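Local coordinates for phenazine biosynthesis protein PhzF family (PDB 1S7J) that belongs to the PhzF family of phenazine biosynthesis proteins and probably has isomerase activity, at residues A[163-177]-A[188-200]. Sequence-based numbering, arbitrary orientation.
Sequences FSALKALDLGVGVIV and SRTFFPKLRINED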
# COMPACT_ATOMS: atom_id res chain seq x y z
N PHE A 163 18.92 -3.48 -6.47
CA PHE A 163 17.67 -3.32 -7.22
C PHE A 163 17.71 -3.67 -8.70
O PHE A 163 16.67 -3.97 -9.29
CB PHE A 163 17.09 -1.92 -7.00
CG PHE A 163 16.72 -1.63 -5.58
CD1 PHE A 163 17.40 -0.65 -4.86
CD2 PHE A 163 15.72 -2.37 -4.94
CE1 PHE A 163 17.08 -0.40 -3.52
CE2 PHE A 163 15.40 -2.12 -3.61
CZ PHE A 163 16.08 -1.14 -2.90
N SER A 164 18.88 -3.59 -9.31
CA SER A 164 19.01 -3.94 -10.72
C SER A 164 19.05 -5.48 -10.83
O SER A 164 18.58 -6.05 -11.82
CB SER A 164 20.27 -3.32 -11.34
OG SER A 164 21.44 -3.63 -10.61
N ALA A 165 19.57 -6.13 -9.78
CA ALA A 165 19.64 -7.58 -9.74
C ALA A 165 18.25 -8.17 -9.49
O ALA A 165 17.92 -9.24 -10.00
CB ALA A 165 20.60 -8.02 -8.65
N LEU A 166 17.46 -7.48 -8.66
CA LEU A 166 16.10 -7.91 -8.34
C LEU A 166 15.17 -7.78 -9.55
O LEU A 166 14.32 -8.62 -9.79
CB LEU A 166 15.54 -7.11 -7.16
CG LEU A 166 16.05 -7.41 -5.74
CD1 LEU A 166 15.44 -6.42 -4.77
CD2 LEU A 166 15.69 -8.82 -5.33
N LYS A 167 15.33 -6.68 -10.29
CA LYS A 167 14.52 -6.42 -11.48
C LYS A 167 14.72 -7.55 -12.50
O LYS A 167 13.82 -7.84 -13.30
CB LYS A 167 14.94 -5.08 -12.11
CG LYS A 167 14.16 -4.66 -13.35
CD LYS A 167 14.62 -3.27 -13.80
CE LYS A 167 13.87 -2.78 -15.02
NZ LYS A 167 14.30 -1.38 -15.37
N ALA A 168 15.90 -8.16 -12.45
CA ALA A 168 16.27 -9.24 -13.34
C ALA A 168 15.65 -10.59 -13.00
O ALA A 168 15.52 -11.45 -13.88
CB ALA A 168 17.80 -9.36 -13.39
N LEU A 169 15.28 -10.80 -11.73
CA LEU A 169 14.67 -12.07 -11.33
C LEU A 169 13.45 -12.35 -12.22
O LEU A 169 12.71 -11.43 -12.58
CB LEU A 169 14.27 -12.03 -9.86
CG LEU A 169 15.39 -11.65 -8.89
CD1 LEU A 169 14.88 -11.75 -7.47
CD2 LEU A 169 16.58 -12.55 -9.09
N ASP A 170 13.25 -13.61 -12.58
CA ASP A 170 12.13 -13.97 -13.45
C ASP A 170 10.73 -14.02 -12.84
O ASP A 170 9.76 -13.60 -13.49
CB ASP A 170 12.43 -15.28 -14.18
CG ASP A 170 13.39 -15.10 -15.33
OD1 ASP A 170 13.08 -14.29 -16.24
OD2 ASP A 170 14.45 -15.77 -15.34
N LEU A 171 10.61 -14.57 -11.64
CA LEU A 171 9.32 -14.70 -10.96
C LEU A 171 8.79 -13.42 -10.31
O LEU A 171 9.55 -12.53 -9.91
CB LEU A 171 9.39 -15.82 -9.92
CG LEU A 171 9.84 -17.19 -10.42
CD1 LEU A 171 9.83 -18.18 -9.28
CD2 LEU A 171 8.92 -17.64 -11.54
N GLY A 172 7.45 -13.36 -10.18
CA GLY A 172 6.78 -12.23 -9.54
C GLY A 172 6.84 -10.85 -10.19
O GLY A 172 7.44 -10.65 -11.25
N VAL A 173 6.13 -9.92 -9.56
CA VAL A 173 6.09 -8.53 -10.02
C VAL A 173 7.02 -7.76 -9.11
O VAL A 173 7.75 -6.85 -9.54
CB VAL A 173 4.66 -7.93 -9.90
CG1 VAL A 173 4.65 -6.46 -10.34
CG2 VAL A 173 3.67 -8.75 -10.72
N GLY A 174 6.99 -8.10 -7.83
CA GLY A 174 7.83 -7.45 -6.86
C GLY A 174 8.51 -8.46 -5.97
O GLY A 174 8.57 -9.65 -6.30
N VAL A 175 9.01 -8.00 -4.84
CA VAL A 175 9.69 -8.85 -3.88
C VAL A 175 9.33 -8.41 -2.47
O VAL A 175 9.38 -7.22 -2.15
CB VAL A 175 11.23 -8.78 -4.06
CG1 VAL A 175 11.93 -9.53 -2.93
CG2 VAL A 175 11.63 -9.35 -5.41
N ILE A 176 8.93 -9.36 -1.65
CA ILE A 176 8.56 -9.10 -0.28
C ILE A 176 9.55 -9.79 0.61
O ILE A 176 10.03 -10.87 0.29
CB ILE A 176 7.14 -9.65 0.04
CG1 ILE A 176 6.10 -9.04 -0.90
CG2 ILE A 176 6.79 -9.36 1.49
CD1 ILE A 176 4.70 -9.60 -0.72
N VAL A 177 9.90 -9.13 1.71
CA VAL A 177 10.82 -9.68 2.68
C VAL A 177 10.14 -9.53 4.04
O VAL A 177 9.55 -8.48 4.32
CB VAL A 177 12.20 -8.94 2.65
CG1 VAL A 177 12.89 -9.15 1.30
CG2 VAL A 177 12.02 -7.46 2.91
N SER A 188 7.92 -6.10 7.41
CA SER A 188 8.14 -6.35 6.00
C SER A 188 8.71 -5.13 5.31
O SER A 188 8.92 -4.09 5.93
CB SER A 188 6.84 -6.76 5.32
OG SER A 188 5.88 -5.71 5.34
N ARG A 189 9.04 -5.30 4.03
CA ARG A 189 9.55 -4.25 3.14
C ARG A 189 9.21 -4.77 1.76
O ARG A 189 9.33 -5.97 1.51
CB ARG A 189 11.07 -4.06 3.29
CG ARG A 189 11.48 -3.33 4.54
CD ARG A 189 12.97 -3.16 4.61
NE ARG A 189 13.49 -2.32 3.53
CZ ARG A 189 14.77 -1.94 3.43
NH1 ARG A 189 15.14 -1.18 2.42
NH2 ARG A 189 15.66 -2.33 4.32
N THR A 190 8.76 -3.91 0.87
CA THR A 190 8.39 -4.35 -0.46
C THR A 190 9.11 -3.59 -1.57
O THR A 190 9.14 -2.36 -1.58
CB THR A 190 6.83 -4.29 -0.66
OG1 THR A 190 6.38 -2.93 -0.65
CG2 THR A 190 6.13 -5.07 0.45
N PHE A 191 9.75 -4.35 -2.47
CA PHE A 191 10.50 -3.77 -3.58
C PHE A 191 9.83 -4.07 -4.91
O PHE A 191 9.42 -5.19 -5.16
CB PHE A 191 11.94 -4.32 -3.61
CG PHE A 191 12.57 -4.44 -2.24
CD1 PHE A 191 12.81 -3.31 -1.46
CD2 PHE A 191 12.90 -5.69 -1.73
CE1 PHE A 191 13.37 -3.43 -0.18
CE2 PHE A 191 13.46 -5.82 -0.46
CZ PHE A 191 13.69 -4.69 0.32
N PHE A 192 9.73 -3.07 -5.77
CA PHE A 192 9.11 -3.24 -7.08
C PHE A 192 9.94 -2.58 -8.20
O PHE A 192 9.45 -1.71 -8.92
CB PHE A 192 7.69 -2.65 -7.08
CG PHE A 192 6.77 -3.31 -6.12
CD1 PHE A 192 6.59 -2.80 -4.83
CD2 PHE A 192 6.07 -4.47 -6.48
CE1 PHE A 192 5.74 -3.44 -3.92
CE2 PHE A 192 5.22 -5.11 -5.58
CZ PHE A 192 5.05 -4.59 -4.30
N PRO A 193 11.22 -3.01 -8.37
CA PRO A 193 12.08 -2.43 -9.41
C PRO A 193 11.57 -2.69 -10.82
O PRO A 193 11.85 -1.92 -11.74
CB PRO A 193 13.42 -3.09 -9.15
CG PRO A 193 13.03 -4.42 -8.61
CD PRO A 193 11.93 -4.07 -7.65
N LYS A 194 10.84 -3.79 -11.00
CA LYS A 194 10.28 -4.12 -12.31
C LYS A 194 9.28 -3.06 -12.73
O LYS A 194 9.00 -2.87 -13.92
CB LYS A 194 9.59 -5.48 -12.26
CG LYS A 194 10.50 -6.65 -11.99
CD LYS A 194 9.78 -7.97 -12.28
CE LYS A 194 10.69 -9.16 -12.04
NZ LYS A 194 10.04 -10.45 -12.44
N LEU A 195 8.72 -2.37 -11.74
CA LEU A 195 7.72 -1.33 -11.96
C LEU A 195 8.24 0.10 -11.71
O LEU A 195 7.46 1.01 -11.45
CB LEU A 195 6.50 -1.58 -11.06
CG LEU A 195 5.33 -2.45 -11.55
CD1 LEU A 195 5.80 -3.66 -12.32
CD2 LEU A 195 4.49 -2.87 -10.34
N ARG A 196 9.57 0.28 -11.82
CA ARG A 196 10.21 1.60 -11.60
C ARG A 196 10.31 1.96 -10.11
O ARG A 196 11.22 2.69 -9.71
CB ARG A 196 9.46 2.71 -12.37
CG ARG A 196 9.90 4.14 -12.00
CD ARG A 196 8.82 5.18 -12.18
NE ARG A 196 7.59 4.87 -11.50
CZ ARG A 196 6.68 5.83 -11.37
NH1 ARG A 196 5.42 5.38 -11.16
NH2 ARG A 196 6.94 7.09 -11.18
N ILE A 197 9.37 1.48 -9.32
CA ILE A 197 9.34 1.77 -7.89
C ILE A 197 10.26 0.84 -7.09
O ILE A 197 9.85 -0.23 -6.68
CB ILE A 197 7.87 1.64 -7.33
CG1 ILE A 197 6.88 2.29 -8.30
CG2 ILE A 197 7.78 2.30 -5.94
CD1 ILE A 197 5.41 1.98 -8.02
N ASN A 198 11.49 1.28 -6.86
CA ASN A 198 12.47 0.47 -6.11
C ASN A 198 11.93 -0.11 -4.79
O ASN A 198 12.13 -1.29 -4.50
CB ASN A 198 13.73 1.30 -5.83
CG ASN A 198 14.80 1.10 -6.89
OD1 ASN A 198 14.57 0.48 -7.94
ND2 ASN A 198 16.00 1.62 -6.62
N GLU A 199 11.29 0.73 -3.98
CA GLU A 199 10.71 0.31 -2.70
C GLU A 199 9.48 1.12 -2.31
O GLU A 199 9.54 2.35 -2.20
CB GLU A 199 11.74 0.39 -1.56
CG GLU A 199 11.14 0.01 -0.19
CD GLU A 199 12.13 0.02 0.97
OE1 GLU A 199 11.69 -0.21 2.10
OE2 GLU A 199 13.34 0.25 0.75
N ASP A 200 8.36 0.43 -2.15
CA ASP A 200 7.12 1.06 -1.74
C ASP A 200 7.23 1.09 -0.22
O ASP A 200 7.62 0.09 0.40
CB ASP A 200 5.92 0.19 -2.18
CG ASP A 200 4.65 1.00 -2.40
OD1 ASP A 200 3.60 0.39 -2.66
OD2 ASP A 200 4.70 2.25 -2.34
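Val-175 and Phe-191 pair as hydrogen-bonded partners of an antiparallel hairpin, each N bonded to the other's O at 2.9 Å, and Val-177 pairs likewise with Arg-189; the axes of strands 175-177 and 188-192 approach to 4.9 Å, their directions 164° apart. Val-175, Val-177, Arg-189 and Phe-191 put their side chains on one face of the sheet, and helix 163-168 packs over the Phe-191 end of it. There the ring edge of Phe-163 meets the face of Phe-191 in an offset edge-to-face pair, planes at 63°, with CE2 of Phe-163 3.6 Å from CD1 of Phe-191. Leu-166 CD1 and the CG1 methyls of Val-175 and Val-177 also touch the Phe-191 ring. Asn-198 lies over one face of Phe-163, its CB almost on the ring normal in a CH-pi contact. Pro-193 fits against the same helix, its CB and CG touching the carbonyl of Phe-163 and the CB of Lys-167. Lys-194 has CG anti to its carbonyl carbon (chi1 -65°) and is extended beyond CG, carrying NZ into the loop after the helix. NZ donates to Leu-169 O at 2.8 Å and Gly-172 O at 2.9 Å, and weakly to Leu-171 O, so one ammonium ties the turn together. The Phe-192 ring lies against Gly-174 CA. Val-173 CG1 meets both Leu-195 methyls; the Leu-195 side chain is about 8 Å from that of Glu-46, the predicted active-site residue. Arg-189 NE bonds Glu-199 OE1 and NH1 bonds OE2 in a side-on salt bridge. Within this PhzF fold, of the diaminopimelate-epimerase clan, strand 146-149 flanks the hairpin beside 175-180, helix 207-218 covers the Ile-176 face, and helix 127-133 packs against Leu-166 and Leu-169.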